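Local coordinates for metalloregulator ScaR (Streptococcus gordonii, PDB 3HRS), which probably represses transcription in response to manganese, as a homodimeric DNA-binding regulator of the DtxR/MntR family, at residues C10-G15 with D70-H75; T127-A130 with L134-E137. All coordinates share one frame; numbering follows the deposited sequence.

Contact 1: residues C10-G15 with D70-H75; sequences CLYELG and DLYRKH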
loop_
_atom_site.group_PDB
_atom_site.type_symbol
_atom_site.label_atom_id
_atom_site.label_comp_id
_atom_site.label_asym_id
_atom_site.label_seq_id
_atom_site.Cartn_x
_atom_site.Cartn_y
_atom_site.Cartn_z
ATOM N N CYS A 10 -3.892 -13.622 17.353
ATOM C CA CYS A 10 -4.893 -14.419 18.047
ATOM C C CYS A 10 -4.414 -14.860 19.442
ATOM O O CYS A 10 -4.907 -14.391 20.461
ATOM C CB CYS A 10 -5.276 -15.627 17.188
ATOM S SG CYS A 10 -6.192 -16.918 18.063
ATOM N N LEU A 11 -3.442 -15.751 19.475
ATOM C CA LEU A 11 -2.864 -16.212 20.722
ATOM C C LEU A 11 -2.587 -15.077 21.682
ATOM O O LEU A 11 -2.692 -15.237 22.896
ATOM C CB LEU A 11 -1.548 -16.924 20.426
ATOM C CG LEU A 11 -1.823 -18.220 19.694
ATOM C CD1 LEU A 11 -0.606 -18.629 18.912
ATOM C CD2 LEU A 11 -2.199 -19.252 20.726
ATOM N N TYR A 12 -2.181 -13.941 21.134
ATOM C CA TYR A 12 -1.775 -12.830 21.964
ATOM C C TYR A 12 -2.979 -12.317 22.713
ATOM O O TYR A 12 -2.952 -12.227 23.936
ATOM C CB TYR A 12 -1.190 -11.713 21.121
ATOM C CG TYR A 12 -0.940 -10.465 21.916
ATOM C CD1 TYR A 12 -1.771 -9.341 21.784
ATOM C CD2 TYR A 12 0.112 -10.412 22.821
ATOM C CE1 TYR A 12 -1.539 -8.197 22.523
ATOM C CE2 TYR A 12 0.347 -9.277 23.568
ATOM C CZ TYR A 12 -0.474 -8.171 23.419
ATOM O OH TYR A 12 -0.212 -7.055 24.181
ATOM N N GLU A 13 -4.037 -11.987 21.973
ATOM C CA GLU A 13 -5.278 -11.535 22.583
ATOM C C GLU A 13 -5.968 -12.665 23.338
ATOM O O GLU A 13 -6.707 -12.420 24.294
ATOM C CB GLU A 13 -6.227 -10.885 21.556
ATOM C CG GLU A 13 -6.398 -11.616 20.239
ATOM C CD GLU A 13 -6.913 -10.690 19.130
ATOM O OE1 GLU A 13 -6.829 -9.451 19.308
ATOM O OE2 GLU A 13 -7.398 -11.194 18.089
ATOM N N LEU A 14 -5.709 -13.898 22.923
ATOM C CA LEU A 14 -6.326 -15.055 23.564
ATOM C C LEU A 14 -5.785 -15.256 24.971
ATOM O O LEU A 14 -6.242 -16.128 25.705
ATOM C CB LEU A 14 -6.097 -16.317 22.737
ATOM C CG LEU A 14 -7.038 -17.478 23.023
ATOM C CD1 LEU A 14 -8.373 -16.933 23.434
ATOM C CD2 LEU A 14 -7.181 -18.362 21.802
ATOM N N GLY A 15 -4.814 -14.431 25.347
ATOM C CA GLY A 15 -4.185 -14.535 26.648
ATOM C C GLY A 15 -4.280 -13.263 27.459
ATOM O O GLY A 15 -3.703 -13.181 28.542
ATOM N N ASP A 70 5.146 -5.304 16.118
ATOM C CA ASP A 70 5.139 -4.947 14.692
ATOM C C ASP A 70 3.790 -5.076 14.003
ATOM O O ASP A 70 3.400 -4.190 13.247
ATOM C CB ASP A 70 6.149 -5.768 13.905
ATOM C CG ASP A 70 7.501 -5.115 13.862
ATOM O OD1 ASP A 70 8.214 -5.329 12.862
ATOM O OD2 ASP A 70 7.858 -4.387 14.812
ATOM N N LEU A 71 3.121 -6.207 14.209
ATOM C CA LEU A 71 1.800 -6.446 13.649
ATOM C C LEU A 71 0.839 -5.305 14.000
ATOM O O LEU A 71 0.055 -4.830 13.173
ATOM C CB LEU A 71 1.232 -7.727 14.235
ATOM C CG LEU A 71 1.725 -8.941 13.488
ATOM C CD1 LEU A 71 1.092 -10.174 14.101
ATOM C CD2 LEU A 71 1.395 -8.791 11.992
ATOM N N TYR A 72 0.898 -4.886 15.253
ATOM C CA TYR A 72 -0.012 -3.888 15.716
ATOM C C TYR A 72 0.398 -2.523 15.161
ATOM O O TYR A 72 -0.483 -1.727 14.761
ATOM C CB TYR A 72 -0.104 -3.932 17.235
ATOM C CG TYR A 72 -1.169 -4.883 17.749
ATOM C CD1 TYR A 72 -2.488 -4.484 17.851
ATOM C CD2 TYR A 72 -0.853 -6.157 18.161
ATOM C CE1 TYR A 72 -3.460 -5.334 18.332
ATOM C CE2 TYR A 72 -1.824 -7.018 18.643
ATOM C CZ TYR A 72 -3.126 -6.604 18.728
ATOM O OH TYR A 72 -4.101 -7.462 19.207
ATOM N N ARG A 73 1.711 -2.257 15.092
ATOM C CA ARG A 73 2.196 -1.036 14.422
ATOM C C ARG A 73 1.653 -0.951 13.012
ATOM O O ARG A 73 0.986 0.035 12.648
ATOM C CB ARG A 73 3.709 -0.931 14.375
ATOM C CG ARG A 73 4.271 -0.014 15.421
ATOM C CD ARG A 73 5.796 -0.042 15.420
ATOM N NE ARG A 73 6.393 0.787 14.377
ATOM C CZ ARG A 73 6.458 2.117 14.418
ATOM N NH1 ARG A 73 5.932 2.806 15.430
ATOM N NH2 ARG A 73 7.037 2.773 13.429
ATOM N N LYS A 74 1.918 -1.998 12.235
ATOM C CA LYS A 74 1.553 -2.031 10.823
ATOM C C LYS A 74 0.066 -1.756 10.678
ATOM O O LYS A 74 -0.351 -0.803 9.996
ATOM C CB LYS A 74 1.913 -3.384 10.225
ATOM C CG LYS A 74 2.116 -3.370 8.731
ATOM C CD LYS A 74 1.889 -4.745 8.112
ATOM C CE LYS A 74 3.185 -5.562 8.014
ATOM N NZ LYS A 74 3.367 -6.538 9.100
ATOM N N HIS A 75 -0.722 -2.565 11.379
ATOM C CA HIS A 75 -2.173 -2.503 11.348
ATOM C C HIS A 75 -2.785 -1.175 11.827
ATOM O O HIS A 75 -3.690 -0.639 11.185
ATOM C CB HIS A 75 -2.704 -3.605 12.217
ATOM C CG HIS A 75 -4.178 -3.552 12.405
ATOM N ND1 HIS A 75 -5.060 -3.940 11.424
ATOM C CD2 HIS A 75 -4.929 -3.168 13.466
ATOM C CE1 HIS A 75 -6.291 -3.814 11.876
ATOM N NE2 HIS A 75 -6.241 -3.344 13.111
#
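Y12 and Y72 meet where the first helix of the N-terminal DNA-binding domain, helix 4-13, faces helix 62-84, the long helix that runs into the metal-binding and dimerisation domain of this DtxR/MntR-family repressor. The backbones stay well apart, 11.1 Å between the CA atoms of Y12 and Y72, and the space is bridged by three side chains. The Y72 ring reaches across with its CE2 corner and hydroxyl end leading. CE2 of Y72 lies 3.9 Å from CD1 of Y12, and CE1 of Y12 is only slightly farther from it. The ring planes are inclined at 63° with centroids 5.9 Å apart, an oblique aromatic pair. In Y12, CG is anti to the backbone N (chi1 172°), which carries the ring out toward helix 62-84. E13 approaches from the next position of the same helix: its chain runs extended beyond CG and brings OE1 to 3.4 Å from OH of Y72, with the carboxylate plane turned 76° from the phenol ring. L135, from the loop after helix 106-115, touches both tyrosines. The Y72 side chain lies about 7 Å from that of D159, which binds zinc in another structure of this protein and is without metal here, and about 4 Å from a sulfate, probably from the crystallisation liquor. With just 105 Å² buried, this contact between helix 4-13 and helix 62-84 is slight: an oblique meeting of two rings, with the E13 carboxylate near the Y72 phenol at a separation that does not settle whether they bond.

Contact 2: residues T127-A130 with L134-E137; sequences TIPA and LLVE
T127, P129, L135 and E137 face one another across two segments without regular secondary structure, in the long loop that follows helix 106-115 in this DtxR/MntR-family protein. The loop doubles back on itself, so that T127 lies opposite E137 and P129 opposite L135, each pair with its CA atoms 5.4 Å apart. E137 crosses T127 at a slant. Its chain bends at chi2 (-91°) and swings the carboxylate round toward the start of the opposing segment, where OE2 accepts a hydrogen bond of 3.3 Å from T127 N; the bond is nearly straight, 170° at the hydrogen, but the position of OE2 is less certain. The same caution applies to the salt bridge that this oxygen makes with R76 of helix 62-84, which also bonds to the carbonyl of T127. In L135, chi1 (-175°) sets the direction of CG and chi2 brings CD1 to the first segment, where it touches CD of P129 and, less surely placed, the threonine methyl. The proline and leucine side chains meet at an angle rather than lying alongside, with CD of P129 4.1 Å from CD1 of L135.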
loop_
_atom_site.group_PDB
_atom_site.type_symbol
_atom_site.label_atom_id
_atom_site.label_comp_id
_atom_site.label_asym_id
_atom_site.label_seq_id
_atom_site.Cartn_x
_atom_site.Cartn_y
_atom_site.Cartn_z
ATOM N N THR A 127 -3.527 1.686 21.147
ATOM C CA THR A 127 -2.229 2.339 21.255
ATOM C C THR A 127 -1.239 1.852 20.183
ATOM O O THR A 127 -1.347 0.727 19.703
ATOM C CB THR A 127 -1.639 2.128 22.639
ATOM O OG1 THR A 127 -0.223 2.314 22.572
ATOM C CG2 THR A 127 -1.912 0.725 23.068
ATOM N N ILE A 128 -0.300 2.721 19.798
ATOM C CA ILE A 128 0.643 2.431 18.719
ATOM C C ILE A 128 2.095 2.484 19.156
ATOM O O ILE A 128 2.723 3.538 19.171
ATOM C CB ILE A 128 0.529 3.432 17.568
ATOM C CG1 ILE A 128 -0.854 3.426 16.943
ATOM C CG2 ILE A 128 1.475 3.055 16.457
ATOM C CD1 ILE A 128 -0.980 4.473 15.835
ATOM N N PRO A 129 2.653 1.332 19.471
ATOM C CA PRO A 129 4.014 1.216 19.996
ATOM C C PRO A 129 5.090 1.666 18.998
ATOM O O PRO A 129 4.928 1.492 17.800
ATOM C CB PRO A 129 4.135 -0.290 20.253
ATOM C CG PRO A 129 3.182 -0.893 19.292
ATOM C CD PRO A 129 2.006 0.022 19.356
ATOM N N ALA A 130 6.186 2.214 19.502
ATOM C CA ALA A 130 7.322 2.597 18.672
ATOM C C ALA A 130 7.970 1.384 18.019
ATOM O O ALA A 130 7.873 0.275 18.558
ATOM C CB ALA A 130 8.346 3.325 19.532
ATOM N N LEU A 134 7.404 -2.427 23.188
ATOM C CA LEU A 134 6.413 -3.477 23.335
ATOM C C LEU A 134 5.009 -2.939 23.501
ATOM O O LEU A 134 4.766 -2.023 24.288
ATOM C CB LEU A 134 6.772 -4.389 24.506
ATOM C CG LEU A 134 7.802 -5.468 24.154
ATOM C CD1 LEU A 134 9.062 -4.838 23.575
ATOM C CD2 LEU A 134 8.131 -6.357 25.358
ATOM N N LEU A 135 4.079 -3.526 22.762
ATOM C CA LEU A 135 2.684 -3.163 22.929
ATOM C C LEU A 135 2.301 -3.110 24.408
ATOM O O LEU A 135 2.370 -4.124 25.123
ATOM C CB LEU A 135 1.764 -4.121 22.165
ATOM C CG LEU A 135 0.288 -3.698 22.210
ATOM C CD1 LEU A 135 0.239 -2.191 22.292
ATOM C CD2 LEU A 135 -0.516 -4.241 21.007
ATOM N N VAL A 136 1.898 -1.916 24.842
ATOM C CA VAL A 136 1.393 -1.688 26.189
ATOM C C VAL A 136 0.204 -0.762 26.055
ATOM O O VAL A 136 0.366 0.458 25.952
ATOM C CB VAL A 136 2.447 -0.996 27.076
ATOM C CG1 VAL A 136 1.838 -0.525 28.393
ATOM C CG2 VAL A 136 3.605 -1.906 27.327
ATOM N N GLU A 137 -0.992 -1.334 26.056
ATOM C CA GLU A 137 -2.190 -0.545 25.796
ATOM C C GLU A 137 -2.433 0.592 26.784
ATOM O O GLU A 137 -2.337 0.400 27.973
ATOM C CB GLU A 137 -3.420 -1.442 25.683
ATOM C CG GLU A 137 -3.230 -2.553 24.656
ATOM C CD GLU A 137 -3.696 -2.195 23.253
ATOM O OE1 GLU A 137 -3.822 -3.128 22.430
ATOM O OE2 GLU A 137 -3.944 -1.008 22.963
#

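In the fold
Contact 1 is partly buried and joins helix 4-13 to helix 62-84 near the centre of the chain, whereas contact 2 is a local surface contact within one loop, yet their centres are only 10 Å apart. Helix 62-84 is common to both: it supplies Y72 to contact 1, and its R76, S69 and Y72 touch the segments of contact 2. L135 touches Y12 and Y72, with CD2 packed 3.4 Å from CG of Y72, and R73 NH1 probably donates to the carbonyl oxygen of P129. The chemistry differs accordingly. Between the helices, aromatic rings span a wide backbone separation and bury little area; in the loop, closely spaced backbones bury 233 Å², largely at T127, P129 and L135, with a less certain carboxylate-to-backbone bond.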